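Local coordinates for protein peptidase S8 and S53, subtilisin, kexin, sedolisin (Mycobacterium smegmatis, PDB 4KG7) that probably acts as a subtilisin-like serine endopeptidase, the mycosin MycP3 of the ESX-3 type VII secretion system, at residues L130-P138 and D157-A168. Sequence-based numbering, arbitrary orientation.
Sequences LISIRQNSP and DAETLARAVVRA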
loop_
_atom_site.group_PDB
_atom_site.type_symbol
_atom_site.label_atom_id
_atom_site.label_comp_id
_atom_site.label_asym_id
_atom_site.label_seq_id
_atom_site.Cartn_x
_atom_site.Cartn_y
_atom_site.Cartn_z
ATOM N N LEU A 130 -13.316 -3.683 4.902
ATOM C CA LEU A 130 -11.908 -3.917 5.011
ATOM C C LEU A 130 -11.653 -5.216 5.750
ATOM O O LEU A 130 -12.414 -5.583 6.637
ATOM C CB LEU A 130 -11.260 -2.797 5.836
ATOM C CG LEU A 130 -11.378 -1.416 5.209
ATOM C CD1 LEU A 130 -10.912 -0.369 6.210
ATOM C CD2 LEU A 130 -10.595 -1.352 3.923
ATOM N N ILE A 131 -10.595 -5.908 5.357
ATOM C CA ILE A 131 -10.022 -7.012 6.153
ATOM C C ILE A 131 -8.626 -6.575 6.566
ATOM O O ILE A 131 -7.799 -6.202 5.699
ATOM C CB ILE A 131 -9.909 -8.314 5.343
ATOM C CG1 ILE A 131 -11.279 -8.793 4.894
ATOM C CG2 ILE A 131 -9.236 -9.395 6.179
ATOM C CD1 ILE A 131 -11.199 -9.812 3.783
ATOM N N SER A 132 -8.350 -6.600 7.871
ATOM C CA SER A 132 -7.020 -6.255 8.379
ATOM C C SER A 132 -6.187 -7.492 8.694
ATOM O O SER A 132 -6.568 -8.299 9.527
ATOM C CB SER A 132 -7.128 -5.469 9.667
ATOM O OG SER A 132 -5.836 -5.201 10.139
ATOM N N ILE A 133 -5.038 -7.600 8.034
ATOM C CA ILE A 133 -4.062 -8.669 8.285
ATOM C C ILE A 133 -2.798 -7.975 8.777
ATOM O O ILE A 133 -2.180 -7.186 8.040
ATOM C CB ILE A 133 -3.737 -9.460 6.998
ATOM C CG1 ILE A 133 -5.000 -10.149 6.473
ATOM C CG2 ILE A 133 -2.656 -10.499 7.254
ATOM C CD1 ILE A 133 -4.815 -10.733 5.083
ATOM N N ARG A 134 -2.415 -8.212 10.018
ATOM C CA ARG A 134 -1.186 -7.614 10.503
ATOM C C ARG A 134 -0.019 -8.477 10.039
ATOM O O ARG A 134 0.222 -9.557 10.543
ATOM C CB ARG A 134 -1.116 -7.422 12.037
ATOM C CG ARG A 134 0.231 -6.804 12.436
ATOM C CD ARG A 134 0.282 -6.229 13.829
ATOM N NE ARG A 134 0.238 -7.248 14.864
ATOM C CZ ARG A 134 0.379 -6.991 16.154
ATOM N NH1 ARG A 134 0.645 -5.759 16.565
ATOM N NH2 ARG A 134 0.295 -7.984 17.037
ATOM N N GLN A 135 0.709 -7.971 9.060
ATOM C CA GLN A 135 1.826 -8.690 8.457
ATOM C C GLN A 135 3.170 -8.263 8.986
ATOM O O GLN A 135 4.142 -9.031 8.894
ATOM C CB GLN A 135 1.743 -8.559 6.917
ATOM C CG GLN A 135 2.845 -9.249 6.131
ATOM C CD GLN A 135 4.060 -8.362 5.884
ATOM O OE1 GLN A 135 3.971 -7.120 5.910
ATOM N NE2 GLN A 135 5.219 -8.981 5.677
ATOM N N ASN A 136 3.251 -7.060 9.537
ATOM C CA ASN A 136 4.518 -6.608 10.106
ATOM C C ASN A 136 4.369 -5.513 11.102
ATOM O O ASN A 136 3.327 -4.865 11.183
ATOM C CB ASN A 136 5.511 -6.199 9.021
ATOM C CG ASN A 136 6.980 -6.531 9.402
ATOM O OD1 ASN A 136 7.375 -6.834 10.586
ATOM N ND2 ASN A 136 7.825 -6.490 8.365
ATOM N N SER A 137 5.398 -5.334 11.910
ATOM C CA SER A 137 5.485 -4.198 12.833
ATOM C C SER A 137 6.933 -4.030 13.208
ATOM O O SER A 137 7.541 -4.985 13.675
ATOM C CB SER A 137 4.682 -4.429 14.102
ATOM O OG SER A 137 5.054 -3.415 15.072
ATOM N N PRO A 138 7.483 -2.821 13.027
ATOM C CA PRO A 138 8.847 -2.568 13.514
ATOM C C PRO A 138 8.970 -2.477 15.013
ATOM O O PRO A 138 10.108 -2.338 15.523
ATOM C CB PRO A 138 9.202 -1.222 12.897
ATOM C CG PRO A 138 7.940 -0.574 12.581
ATOM C CD PRO A 138 6.901 -1.644 12.361
ATOM N N ASP A 157 10.342 -11.077 6.118
ATOM C CA ASP A 157 9.229 -10.247 5.700
ATOM C C ASP A 157 8.569 -10.781 4.433
ATOM O O ASP A 157 7.352 -10.753 4.283
ATOM C CB ASP A 157 9.699 -8.834 5.473
ATOM C CG ASP A 157 8.570 -7.894 5.376
ATOM O OD1 ASP A 157 7.920 -7.633 6.428
ATOM O OD2 ASP A 157 8.302 -7.424 4.246
ATOM N N ALA A 158 9.380 -11.257 3.501
ATOM C CA ALA A 158 8.816 -11.812 2.259
ATOM C C ALA A 158 8.017 -13.070 2.568
ATOM O O ALA A 158 7.044 -13.387 1.883
ATOM C CB ALA A 158 9.911 -12.119 1.255
ATOM N N GLU A 159 8.479 -13.831 3.552
ATOM C CA GLU A 159 7.886 -15.126 3.870
ATOM C C GLU A 159 6.485 -14.901 4.418
ATOM O O GLU A 159 5.546 -15.585 4.022
ATOM C CB GLU A 159 8.782 -15.887 4.853
ATOM C CG GLU A 159 8.402 -17.347 5.094
ATOM C CD GLU A 159 7.211 -17.538 6.037
ATOM O OE1 GLU A 159 7.024 -16.754 6.985
ATOM O OE2 GLU A 159 6.490 -18.542 5.839
ATOM N N THR A 160 6.305 -13.933 5.308
ATOM C CA THR A 160 4.964 -13.651 5.804
ATOM C C THR A 160 4.124 -12.907 4.772
ATOM O O THR A 160 2.907 -13.138 4.695
ATOM C CB THR A 160 4.977 -12.839 7.101
ATOM O OG1 THR A 160 5.702 -11.625 6.882
ATOM C CG2 THR A 160 5.609 -13.631 8.218
ATOM N N LEU A 161 4.755 -12.049 3.962
ATOM C CA LEU A 161 3.991 -11.300 2.993
ATOM C C LEU A 161 3.307 -12.280 2.008
ATOM O O LEU A 161 2.118 -12.123 1.658
ATOM C CB LEU A 161 4.863 -10.329 2.203
ATOM C CG LEU A 161 4.096 -9.540 1.134
ATOM C CD1 LEU A 161 2.949 -8.779 1.737
ATOM C CD2 LEU A 161 5.046 -8.588 0.403
ATOM N N ALA A 162 4.057 -13.298 1.577
ATOM C CA ALA A 162 3.511 -14.238 0.591
ATOM C C ALA A 162 2.314 -14.975 1.176
ATOM O O ALA A 162 1.296 -15.168 0.497
ATOM C CB ALA A 162 4.561 -15.224 0.171
ATOM N N ARG A 163 2.440 -15.424 2.425
ATOM C CA ARG A 163 1.315 -16.091 3.059
ATOM C C ARG A 163 0.128 -15.143 3.202
ATOM O O ARG A 163 -1.031 -15.535 2.998
ATOM C CB ARG A 163 1.720 -16.666 4.410
ATOM C CG ARG A 163 2.660 -17.855 4.275
ATOM C CD ARG A 163 2.817 -18.562 5.617
ATOM N NE ARG A 163 3.747 -17.895 6.517
ATOM C CZ ARG A 163 3.590 -17.691 7.826
ATOM N NH1 ARG A 163 2.462 -17.952 8.472
ATOM N NH2 ARG A 163 4.592 -17.165 8.503
ATOM N N ALA A 164 0.405 -13.907 3.602
ATOM C CA ALA A 164 -0.675 -12.933 3.826
ATOM C C ALA A 164 -1.431 -12.619 2.551
ATOM O O ALA A 164 -2.633 -12.372 2.582
ATOM C CB ALA A 164 -0.112 -11.661 4.430
ATOM N N VAL A 165 -0.722 -12.593 1.443
ATOM C CA VAL A 165 -1.338 -12.331 0.147
ATOM C C VAL A 165 -2.302 -13.448 -0.229
ATOM O O VAL A 165 -3.411 -13.190 -0.652
ATOM C CB VAL A 165 -0.256 -12.090 -0.937
ATOM C CG1 VAL A 165 -0.805 -12.248 -2.351
ATOM C CG2 VAL A 165 0.431 -10.741 -0.740
ATOM N N VAL A 166 -1.862 -14.693 -0.069
ATOM C CA VAL A 166 -2.727 -15.836 -0.290
ATOM C C VAL A 166 -3.925 -15.782 0.648
ATOM O O VAL A 166 -5.051 -16.024 0.227
ATOM C CB VAL A 166 -1.957 -17.135 -0.105
ATOM C CG1 VAL A 166 -2.932 -18.306 -0.101
ATOM C CG2 VAL A 166 -0.926 -17.251 -1.210
ATOM N N ARG A 167 -3.686 -15.493 1.926
ATOM C CA ARG A 167 -4.788 -15.411 2.899
ATOM C C ARG A 167 -5.815 -14.343 2.507
ATOM O O ARG A 167 -7.003 -14.606 2.507
ATOM C CB ARG A 167 -4.209 -15.129 4.281
ATOM C CG ARG A 167 -5.200 -15.193 5.415
ATOM C CD ARG A 167 -4.495 -14.862 6.722
ATOM N NE ARG A 167 -5.370 -15.148 7.869
ATOM C CZ ARG A 167 -5.634 -16.367 8.365
ATOM N NH1 ARG A 167 -5.011 -17.449 7.896
ATOM N NH2 ARG A 167 -6.458 -16.503 9.418
ATOM N N ALA A 168 -5.339 -13.171 2.108
ATOM C CA ALA A 168 -6.224 -12.092 1.685
ATOM C C ALA A 168 -7.079 -12.527 0.501
ATOM O O ALA A 168 -8.273 -12.303 0.473
ATOM C CB ALA A 168 -5.417 -10.875 1.314
HETATM O O HOH W 1 6.541 -10.299 9.109
HETATM O O HOH W 2 6.367 -5.808 5.199
#
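Gln-135 reaches Thr-160 by extending CG anti to its backbone N and bending at chi2 (-90°), which brings the amide nitrogen to the turn from Asp-157 to Leu-161. Thr-160 answers with OG1 held between its own backbone N and carbonyl carbon (chi1 57°), facing that amide. Gln-135 NE2 donates to Thr-160 OG1 at 2.9 Å, tilted 25° from the amide plane. A water bridges Gln-135 O (2.7 Å) and Thr-160 OG1, tying backbone and side chain to one hydroxyl. Glutamine suits the site because it is long enough to bring its amide to the helix and carries N-H groups without charge. Asp-157 OD2 bonds Thr-182, linking the helix to a third part of the chain.

Farther along, Ile-133 sets CG2 against Ala-164 CB (4.0 Å) and CD1 against Ala-168 CB (3.8 Å); the small alanines are consistent with strand 130-134 and the nearly antiparallel helix 157-168 approaching to 9.8 Å between axes. Helix 150-170 is the crossover helix between parallel strands 129-134 and 175-178, as in the subtilisin fold. A neutral amide and a water sharing one hydroxyl, beside apolar packing, probably steady the turn after the strand, where the Gln-135 side chain lies about 7 Å from that of Asp-73, predicted to belong to the charge relay.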